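Local coordinates for protein carboxyl esterase NP (Bacillus subtilis, PDB 4CCW) that catalyses the hydrolysis of carboxylic esters to an alcohol and a carboxylate as a carboxylesterase of the alpha/beta hydrolase superfamily, at residues A[61-66]-A[128-133]; A[65-70]-A[85-90]; A[150-155]-A[273-278]. One frame throughout, in Å; residues are numbered along the deposited sequence.

All three contacts gather at one end of the central sheet of the alpha/beta hydrolase fold, where strands 82-86, 56-60, 123-128 and 146-152 lie side by side in parallel and hand over to loops or helices. Contact 1 is in the middle, its centre about 7 Å from that of contact 2 and about 8 Å from that of contact 3; the latter two are about 14 Å apart. Contacts 1 and 2 share Phe65 and Ser66, and His61 probably hydrogen-bonds to Ile88 N. Contact 3 comes last along the chain, and Ser129 is tied by probable backbone bonds to Leu152 and Ala155. Together they set His273 and the probable nucleophile Ser129 beside the ligand pocket.

Contact 1 of 3, residues A[61-66]-A[128-133]; sequences HGALFS and LSLGGL. With VKC ((2-hydroxyethoxy)acetic acid), chain B.
Ser129 sits with a positive phi in the sharp turn between strand 123-128 and helix 130-141, and from this strained backbone it turns its hydroxyl to Gly62 and Ala63. Its OG accepts the N-H of Ala63 at 3.1 Å, almost straight at 170°. A chi1 of 152° swings OG to the side of the residue remote from its own N, so that it comes up to the start of the loop, with Gly62 CA also close. The same oxygen lies beside the N-H of Leu130, at a separation too short to be trusted. Further along, Ala63 CB rests on Leu130 CB at 4.0 Å.

The glycines make this approach possible. A side chain on Gly62 would be tight against Leu128 CD2 and Ser129 CB, and one on Gly131 would collide with His61 O. With both absent, Gly62 CA comes to 3.2 Å from Leu128 O in a CA-H...O contact, while His61 O takes a weak bond from Gly131 N.

Within 61-66 the loop is braced by Gly62 O. ND1 of His61 donates to Gly62 O at 2.8 Å, from above the carbonyl plane, with the oxygen in the plane of the imidazole; Phe65 N reaches this oxygen from the opposite face of its carbonyl. Ser66 CA covers the centre of one His61 face.

The bound (2-hydroxyethoxy)acetic acid lies against Ala63, Leu64 and Phe65: its OAD is 3.4 Å from Ala63 CB, OE1 is beside Leu64 CD1, and OXT stands 3.8 Å above one face of the Phe65 ring, towards its rim. The turn and its GxSxG sequence fit the nucleophile elbow of alpha/beta hydrolases, and the N-H groups of Ala63 and Leu130, both close to Ser129 OG here, are in positions consistent with an oxyanion hole.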
loop_
_atom_site.group_PDB
_atom_site.type_symbol
_atom_site.label_atom_id
_atom_site.label_comp_id
_atom_site.label_asym_id
_atom_site.label_seq_id
_atom_site.Cartn_x
_atom_site.Cartn_y
_atom_site.Cartn_z
ATOM N N HIS A 61 -0.449 -2.323 -0.835
ATOM C CA HIS A 61 0.557 -1.641 -1.668
ATOM C C HIS A 61 0.442 -0.126 -1.705
ATOM O O HIS A 61 -0.571 0.449 -1.281
ATOM C CB HIS A 61 0.378 -2.155 -3.083
ATOM C CG HIS A 61 -1.006 -1.898 -3.627
ATOM N ND1 HIS A 61 -1.354 -0.726 -4.171
ATOM C CD2 HIS A 61 -2.152 -2.701 -3.651
ATOM C CE1 HIS A 61 -2.652 -0.767 -4.543
ATOM N NE2 HIS A 61 -3.137 -1.975 -4.227
ATOM N N GLY A 62 1.460 0.529 -2.268
ATOM C CA GLY A 62 1.430 1.989 -2.480
ATOM C C GLY A 62 0.575 2.389 -3.670
ATOM O O GLY A 62 0.291 1.559 -4.532
ATOM N N ALA A 63 0.168 3.655 -3.725
ATOM C CA ALA A 63 -0.700 4.137 -4.813
ATOM C C ALA A 63 -0.114 3.832 -6.187
ATOM O O ALA A 63 1.070 4.041 -6.415
ATOM C CB ALA A 63 -0.974 5.639 -4.690
ATOM N N LEU A 64 -0.963 3.317 -7.074
ATOM C CA LEU A 64 -0.662 3.127 -8.508
ATOM C C LEU A 64 0.300 1.972 -8.814
ATOM O O LEU A 64 0.553 1.673 -9.990
ATOM C CB LEU A 64 -0.153 4.424 -9.157
ATOM C CG LEU A 64 -0.942 5.721 -8.957
ATOM C CD1 LEU A 64 -0.234 6.816 -9.739
ATOM C CD2 LEU A 64 -2.402 5.595 -9.383
ATOM N N PHE A 65 0.798 1.318 -7.760
ATOM C CA PHE A 65 1.856 0.311 -7.875
ATOM C C PHE A 65 1.341 -1.133 -7.945
ATOM O O PHE A 65 2.024 -2.002 -8.472
ATOM C CB PHE A 65 2.846 0.448 -6.700
ATOM C CG PHE A 65 3.991 1.401 -6.951
ATOM C CD1 PHE A 65 3.880 2.449 -7.862
ATOM C CD2 PHE A 65 5.196 1.243 -6.260
ATOM C CE1 PHE A 65 4.942 3.320 -8.077
ATOM C CE2 PHE A 65 6.262 2.104 -6.481
ATOM C CZ PHE A 65 6.131 3.149 -7.381
ATOM N N SER A 66 0.139 -1.369 -7.417
ATOM C CA SER A 66 -0.461 -2.715 -7.256
ATOM C C SER A 66 0.275 -3.631 -6.271
ATOM O O SER A 66 1.369 -3.317 -5.782
ATOM C CB SER A 66 -0.649 -3.436 -8.616
ATOM O OG SER A 66 0.536 -4.103 -9.017
ATOM N N LEU A 128 2.144 0.322 2.629
ATOM C CA LEU A 128 3.019 1.407 2.226
ATOM C C LEU A 128 2.200 2.457 1.478
ATOM O O LEU A 128 1.256 2.115 0.745
ATOM C CB LEU A 128 4.189 0.875 1.376
ATOM C CG LEU A 128 5.269 1.859 0.921
ATOM C CD1 LEU A 128 6.666 1.258 1.055
ATOM C CD2 LEU A 128 4.997 2.318 -0.504
ATOM N N SER A 129 2.558 3.734 1.661
ATOM C CA SER A 129 1.894 4.840 0.921
ATOM C C SER A 129 0.368 4.784 1.132
ATOM O O SER A 129 -0.089 4.722 2.266
ATOM C CB SER A 129 2.318 4.829 -0.572
ATOM O OG SER A 129 1.332 5.367 -1.467
ATOM N N LEU A 130 -0.416 4.762 0.057
ATOM C CA LEU A 130 -1.880 4.612 0.171
ATOM C C LEU A 130 -2.302 3.478 1.115
ATOM O O LEU A 130 -3.187 3.658 1.968
ATOM C CB LEU A 130 -2.502 4.429 -1.226
ATOM C CG LEU A 130 -4.028 4.344 -1.307
ATOM C CD1 LEU A 130 -4.666 5.585 -0.691
ATOM C CD2 LEU A 130 -4.473 4.147 -2.756
ATOM N N GLY A 131 -1.643 2.328 0.974
ATOM C CA GLY A 131 -1.889 1.149 1.807
ATOM C C GLY A 131 -1.624 1.398 3.281
ATOM O O GLY A 131 -2.285 0.814 4.126
ATOM N N GLY A 132 -0.657 2.262 3.580
ATOM C CA GLY A 132 -0.358 2.634 4.981
ATOM C C GLY A 132 -1.509 3.435 5.592
ATOM O O GLY A 132 -1.839 3.272 6.768
ATOM N N LEU A 133 -2.117 4.297 4.775
ATOM C CA LEU A 133 -3.247 5.126 5.186
ATOM C C LEU A 133 -4.476 4.253 5.442
ATOM O O LEU A 133 -5.125 4.394 6.495
ATOM C CB LEU A 133 -3.530 6.207 4.131
ATOM C CG LEU A 133 -4.829 7.020 4.170
ATOM C CD1 LEU A 133 -5.082 7.672 5.531
ATOM C CD2 LEU A 133 -4.743 8.073 3.053
HETATM C C VKC B . 2.714 6.747 -5.434
HETATM O O VKC B . 2.715 7.433 -4.390
HETATM C CA VKC B . 1.931 7.243 -6.628
HETATM C CD VKC B . -0.990 9.284 -7.061
HETATM C CG VKC B . 0.528 9.110 -7.112
HETATM O OAD VKC B . 0.898 8.112 -6.173
HETATM O OE1 VKC B . -1.505 9.583 -8.368
HETATM O OXT VKC B . 3.336 5.666 -5.521
#

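Contact 2 of 3, residues A[65-70]-A[85-90]; sequences FSSTMW and AVDIIG
Ser67 presents both its N-H and its hydroxyl to a single oxygen, OD1 of Asp87, and the two arrive from different directions. The backbone N, at 2.8 Å from OD1, meets it nearly along the C-O bond. The hydroxyl OG, 2.7 Å from OD1, comes in from above the carboxylate, 39° out of its plane. This double grip depends on the serine torsion: with OG anti to the carbonyl carbon (chi1 -71°) the hydroxyl stands beside its own N.

On the other side of the serine, Ser67 CB packs on Ala85 CB at 3.8 Å. The same methyl is approached obliquely by the indole of Trp70, whose CD1 is 4.0 Å from Ala85 CB; Met69 CG lies over one face of that indole, towards the rim. Ahead of Ser67, an ST turn with Ser66 OG accepting from Thr68 N shapes the way into the 3-10 segment 67-70.

The second carboxylate oxygen, OD2, bonds to Tyr21 OH and to the backbone N of Lys94. With bonds on both oxygens, buried Asp87 is fixed in its rotation and would probably keep its negative charge, while its two bonds from Ser67 tie the loop to the residues after strand 82-86.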
loop_
_atom_site.group_PDB
_atom_site.type_symbol
_atom_site.label_atom_id
_atom_site.label_comp_id
_atom_site.label_asym_id
_atom_site.label_seq_id
_atom_site.Cartn_x
_atom_site.Cartn_y
_atom_site.Cartn_z
ATOM N N PHE A 65 0.798 1.318 -7.760
ATOM C CA PHE A 65 1.856 0.311 -7.875
ATOM C C PHE A 65 1.341 -1.133 -7.945
ATOM O O PHE A 65 2.024 -2.002 -8.472
ATOM C CB PHE A 65 2.846 0.448 -6.700
ATOM C CG PHE A 65 3.991 1.401 -6.951
ATOM C CD1 PHE A 65 3.880 2.449 -7.862
ATOM C CD2 PHE A 65 5.196 1.243 -6.260
ATOM C CE1 PHE A 65 4.942 3.320 -8.077
ATOM C CE2 PHE A 65 6.262 2.104 -6.481
ATOM C CZ PHE A 65 6.131 3.149 -7.381
ATOM N N SER A 66 0.139 -1.369 -7.417
ATOM C CA SER A 66 -0.461 -2.715 -7.256
ATOM C C SER A 66 0.275 -3.631 -6.271
ATOM O O SER A 66 1.369 -3.317 -5.782
ATOM C CB SER A 66 -0.649 -3.436 -8.616
ATOM O OG SER A 66 0.536 -4.103 -9.017
ATOM N N SER A 67 -0.313 -4.802 -6.026
ATOM C CA SER A 67 0.274 -5.809 -5.153
ATOM C C SER A 67 1.572 -6.414 -5.682
ATOM O O SER A 67 2.325 -7.031 -4.927
ATOM C CB SER A 67 -0.734 -6.923 -4.905
ATOM O OG SER A 67 -1.773 -6.457 -4.076
ATOM N N THR A 68 1.838 -6.245 -6.978
ATOM C CA THR A 68 3.045 -6.811 -7.571
ATOM C C THR A 68 4.324 -6.177 -7.014
ATOM O O THR A 68 5.408 -6.741 -7.207
ATOM C CB THR A 68 3.067 -6.654 -9.105
ATOM O OG1 THR A 68 3.090 -5.256 -9.430
ATOM C CG2 THR A 68 1.863 -7.329 -9.745
ATOM N N MET A 69 4.197 -5.028 -6.332
ATOM C CA MET A 69 5.358 -4.295 -5.798
ATOM C C MET A 69 6.096 -5.038 -4.689
ATOM O O MET A 69 7.225 -4.687 -4.368
ATOM C CB MET A 69 4.980 -2.896 -5.292
ATOM C CG MET A 69 4.144 -2.870 -4.023
ATOM S SD MET A 69 4.123 -1.221 -3.281
ATOM C CE MET A 69 5.653 -1.186 -2.349
ATOM N N TRP A 70 5.454 -6.045 -4.107
ATOM C CA TRP A 70 6.029 -6.765 -2.952
ATOM C C TRP A 70 7.064 -7.818 -3.290
ATOM O O TRP A 70 7.495 -8.578 -2.404
ATOM C CB TRP A 70 4.917 -7.372 -2.103
ATOM C CG TRP A 70 3.954 -6.361 -1.532
ATOM C CD1 TRP A 70 2.597 -6.234 -1.798
ATOM C CD2 TRP A 70 4.255 -5.302 -0.554
ATOM N NE1 TRP A 70 2.055 -5.179 -1.095
ATOM C CE2 TRP A 70 2.997 -4.589 -0.319
ATOM C CE3 TRP A 70 5.405 -4.887 0.117
ATOM C CZ2 TRP A 70 2.913 -3.512 0.564
ATOM C CZ3 TRP A 70 5.308 -3.799 0.999
ATOM C CH2 TRP A 70 4.088 -3.129 1.209
ATOM N N ALA A 85 -1.472 -10.480 -0.394
ATOM C CA ALA A 85 -1.278 -9.160 -1.003
ATOM C C ALA A 85 -2.548 -8.717 -1.714
ATOM O O ALA A 85 -2.927 -9.273 -2.746
ATOM C CB ALA A 85 -0.089 -9.171 -1.955
ATOM N N VAL A 86 -3.200 -7.709 -1.152
ATOM C CA VAL A 86 -4.537 -7.283 -1.583
ATOM C C VAL A 86 -4.471 -6.030 -2.463
ATOM O O VAL A 86 -3.891 -5.015 -2.052
ATOM C CB VAL A 86 -5.407 -6.974 -0.354
ATOM C CG1 VAL A 86 -6.768 -6.444 -0.784
ATOM C CG2 VAL A 86 -5.544 -8.218 0.529
ATOM N N ASP A 87 -5.078 -6.087 -3.651
ATOM C CA ASP A 87 -5.149 -4.906 -4.522
ATOM C C ASP A 87 -6.232 -3.967 -4.007
ATOM O O ASP A 87 -7.397 -4.353 -3.915
ATOM C CB ASP A 87 -5.427 -5.276 -5.984
ATOM C CG ASP A 87 -4.178 -5.654 -6.766
ATOM O OD1 ASP A 87 -3.050 -5.491 -6.268
ATOM O OD2 ASP A 87 -4.328 -6.136 -7.913
ATOM N N ILE A 88 -5.834 -2.746 -3.641
ATOM C CA ILE A 88 -6.753 -1.755 -3.069
ATOM C C ILE A 88 -7.844 -1.372 -4.060
ATOM O O ILE A 88 -7.573 -0.956 -5.196
ATOM C CB ILE A 88 -6.007 -0.497 -2.549
ATOM C CG1 ILE A 88 -5.040 -0.878 -1.426
ATOM C CG2 ILE A 88 -6.986 0.568 -2.073
ATOM C CD1 ILE A 88 -4.000 0.195 -1.154
ATOM N N ILE A 89 -9.085 -1.511 -3.608
ATOM C CA ILE A 89 -10.241 -1.228 -4.432
ATOM C C ILE A 89 -10.272 0.231 -4.877
ATOM O O ILE A 89 -10.090 1.139 -4.063
ATOM C CB ILE A 89 -11.552 -1.633 -3.711
ATOM C CG1 ILE A 89 -12.708 -1.747 -4.705
ATOM C CG2 ILE A 89 -11.871 -0.680 -2.563
ATOM C CD1 ILE A 89 -12.834 -3.115 -5.334
ATOM N N GLY A 90 -10.488 0.441 -6.176
ATOM C CA GLY A 90 -10.516 1.775 -6.779
ATOM C C GLY A 90 -9.184 2.296 -7.313
ATOM O O GLY A 90 -9.159 3.259 -8.084
#

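Contact 3 of 3, residues A[150-155]-A[273-278]; sequences AILSPA and HVLSME
The polar part of this contact is one hydrogen bond: Ser153 OG donates to His273 O over 2.7 Å, tilted 20° from the carbonyl plane. The serine holds OG anti to its carbonyl carbon, chi1 -54°, which aims the hydroxyl toward the 273-278 segment. His273 O also receives a weak bond from Leu275 N, closing an inverse gamma turn centred on Val274.

Van der Waals contact then seats the imidazole. Ser153 CB lies 3.5 Å from ND1 of His273, and Ser153 O approaches CE1 of that ring obliquely at 3.2 Å. The polar end of the histidine looks outside both segments: ND1 bonds to Glu244 OE1, and the ring also touches Ser129.

Apolar packing adds to this. Leu152 and Leu275 cross at about a right angle, Leu152 CG meeting Leu275 CD1 at 3.9 Å. The other branch of Leu275, CD2, lies 3.4 Å from Ser153 OG, flanking the hydroxyl with hydrocarbon, and Leu152 CD2 reaches Ser276 CB more loosely.

An alanine in place of Ser153 would probably leave His273 O with just the weak bond from Leu275 N, of the partners described, and the histidine backbone less firmly placed. His273 is probably the proton acceptor of the active site, held through its carbonyl by Ser153 and on its ring by Glu244. The Glu244-His273 pair is consistent with the acid and base of a catalytic triad whose nucleophile is probably Ser129, and the Ser153 bond steadies the backbone from which the imidazole hangs.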
loop_
_atom_site.group_PDB
_atom_site.type_symbol
_atom_site.label_atom_id
_atom_site.label_comp_id
_atom_site.label_asym_id
_atom_site.label_seq_id
_atom_site.Cartn_x
_atom_site.Cartn_y
_atom_site.Cartn_z
ATOM N N ALA A 150 2.550 -2.564 10.521
ATOM C CA ALA A 150 3.727 -1.855 10.058
ATOM C C ALA A 150 3.240 -0.895 8.992
ATOM O O ALA A 150 2.637 -1.309 7.983
ATOM C CB ALA A 150 4.757 -2.821 9.484
ATOM N N ILE A 151 3.473 0.385 9.239
ATOM C CA ILE A 151 2.980 1.447 8.364
ATOM C C ILE A 151 4.213 2.075 7.760
ATOM O O ILE A 151 5.051 2.617 8.477
ATOM C CB ILE A 151 2.106 2.452 9.156
ATOM C CG1 ILE A 151 0.817 1.757 9.624
ATOM C CG2 ILE A 151 1.807 3.702 8.336
ATOM C CD1 ILE A 151 -0.036 2.573 10.582
ATOM N N LEU A 152 4.339 1.957 6.436
ATOM C CA LEU A 152 5.547 2.388 5.740
ATOM C C LEU A 152 5.239 3.604 4.892
ATOM O O LEU A 152 4.361 3.528 4.031
ATOM C CB LEU A 152 6.077 1.260 4.829
ATOM C CG LEU A 152 6.855 0.059 5.410
ATOM C CD1 LEU A 152 6.405 -0.417 6.783
ATOM C CD2 LEU A 152 6.841 -1.110 4.430
ATOM N N SER A 153 5.959 4.710 5.108
ATOM C CA SER A 153 5.819 5.886 4.231
ATOM C C SER A 153 4.332 6.183 3.918
ATOM O O SER A 153 3.952 6.276 2.748
ATOM C CB SER A 153 6.548 5.643 2.906
ATOM O OG SER A 153 7.901 5.282 3.132
ATOM N N PRO A 154 3.486 6.320 4.961
ATOM C CA PRO A 154 2.041 6.420 4.705
ATOM C C PRO A 154 1.629 7.650 3.901
ATOM O O PRO A 154 2.189 8.730 4.099
ATOM C CB PRO A 154 1.443 6.521 6.105
ATOM C CG PRO A 154 2.555 7.080 6.961
ATOM C CD PRO A 154 3.793 6.430 6.397
ATOM N N ALA A 155 0.616 7.497 3.050
ATOM C CA ALA A 155 0.039 8.657 2.378
ATOM C C ALA A 155 -0.615 9.500 3.458
ATOM O O ALA A 155 -1.461 9.013 4.206
ATOM C CB ALA A 155 -0.995 8.242 1.348
ATOM N N HIS A 273 10.747 7.263 -0.114
ATOM C CA HIS A 273 9.359 6.845 -0.047
ATOM C C HIS A 273 9.161 5.355 -0.229
ATOM O O HIS A 273 8.461 4.716 0.554
ATOM C CB HIS A 273 8.553 7.626 -1.088
ATOM C CG HIS A 273 7.065 7.477 -0.949
ATOM N ND1 HIS A 273 6.394 7.829 0.170
ATOM C CD2 HIS A 273 6.109 6.996 -1.845
ATOM C CE1 HIS A 273 5.080 7.577 -0.008
ATOM N NE2 HIS A 273 4.913 7.076 -1.239
ATOM N N VAL A 274 9.741 4.788 -1.273
ATOM C CA VAL A 274 9.472 3.388 -1.594
ATOM C C VAL A 274 10.523 2.518 -0.903
ATOM O O VAL A 274 11.278 1.751 -1.531
ATOM C CB VAL A 274 9.386 3.164 -3.122
ATOM C CG1 VAL A 274 8.702 1.834 -3.421
ATOM C CG2 VAL A 274 8.591 4.296 -3.771
ATOM N N LEU A 275 10.571 2.648 0.420
ATOM C CA LEU A 275 11.661 2.092 1.204
ATOM C C LEU A 275 11.741 0.554 1.203
ATOM O O LEU A 275 12.821 -0.021 1.353
ATOM C CB LEU A 275 11.647 2.686 2.627
ATOM C CG LEU A 275 10.407 2.603 3.511
ATOM C CD1 LEU A 275 10.321 1.231 4.156
ATOM C CD2 LEU A 275 10.469 3.657 4.612
ATOM N N SER A 276 10.597 -0.097 1.008
ATOM C CA SER A 276 10.527 -1.558 0.895
ATOM C C SER A 276 11.281 -2.100 -0.333
ATOM O O SER A 276 11.745 -3.251 -0.335
ATOM C CB SER A 276 9.055 -2.002 0.855
ATOM O OG SER A 276 8.373 -1.416 -0.245
ATOM N N MET A 277 11.413 -1.261 -1.359
ATOM C CA MET A 277 12.059 -1.634 -2.626
ATOM C C MET A 277 13.510 -1.172 -2.662
ATOM O O MET A 277 14.359 -1.815 -3.300
ATOM C CB MET A 277 11.267 -1.074 -3.832
ATOM C CG MET A 277 9.809 -1.529 -3.860
ATOM S SD MET A 277 8.802 -1.116 -5.292
ATOM C CE MET A 277 9.291 -2.426 -6.411
ATOM N N GLU A 278 13.804 -0.090 -1.942
ATOM C CA GLU A 278 15.174 0.431 -1.861
ATOM C C GLU A 278 16.025 -0.271 -0.821
ATOM O O GLU A 278 17.218 -0.476 -1.031
ATOM C CB GLU A 278 15.169 1.928 -1.590
ATOM C CG GLU A 278 14.482 2.725 -2.685
ATOM C CD GLU A 278 14.014 4.075 -2.193
ATOM O OE1 GLU A 278 13.623 4.181 -1.014
ATOM O OE2 GLU A 278 14.055 5.027 -2.987
#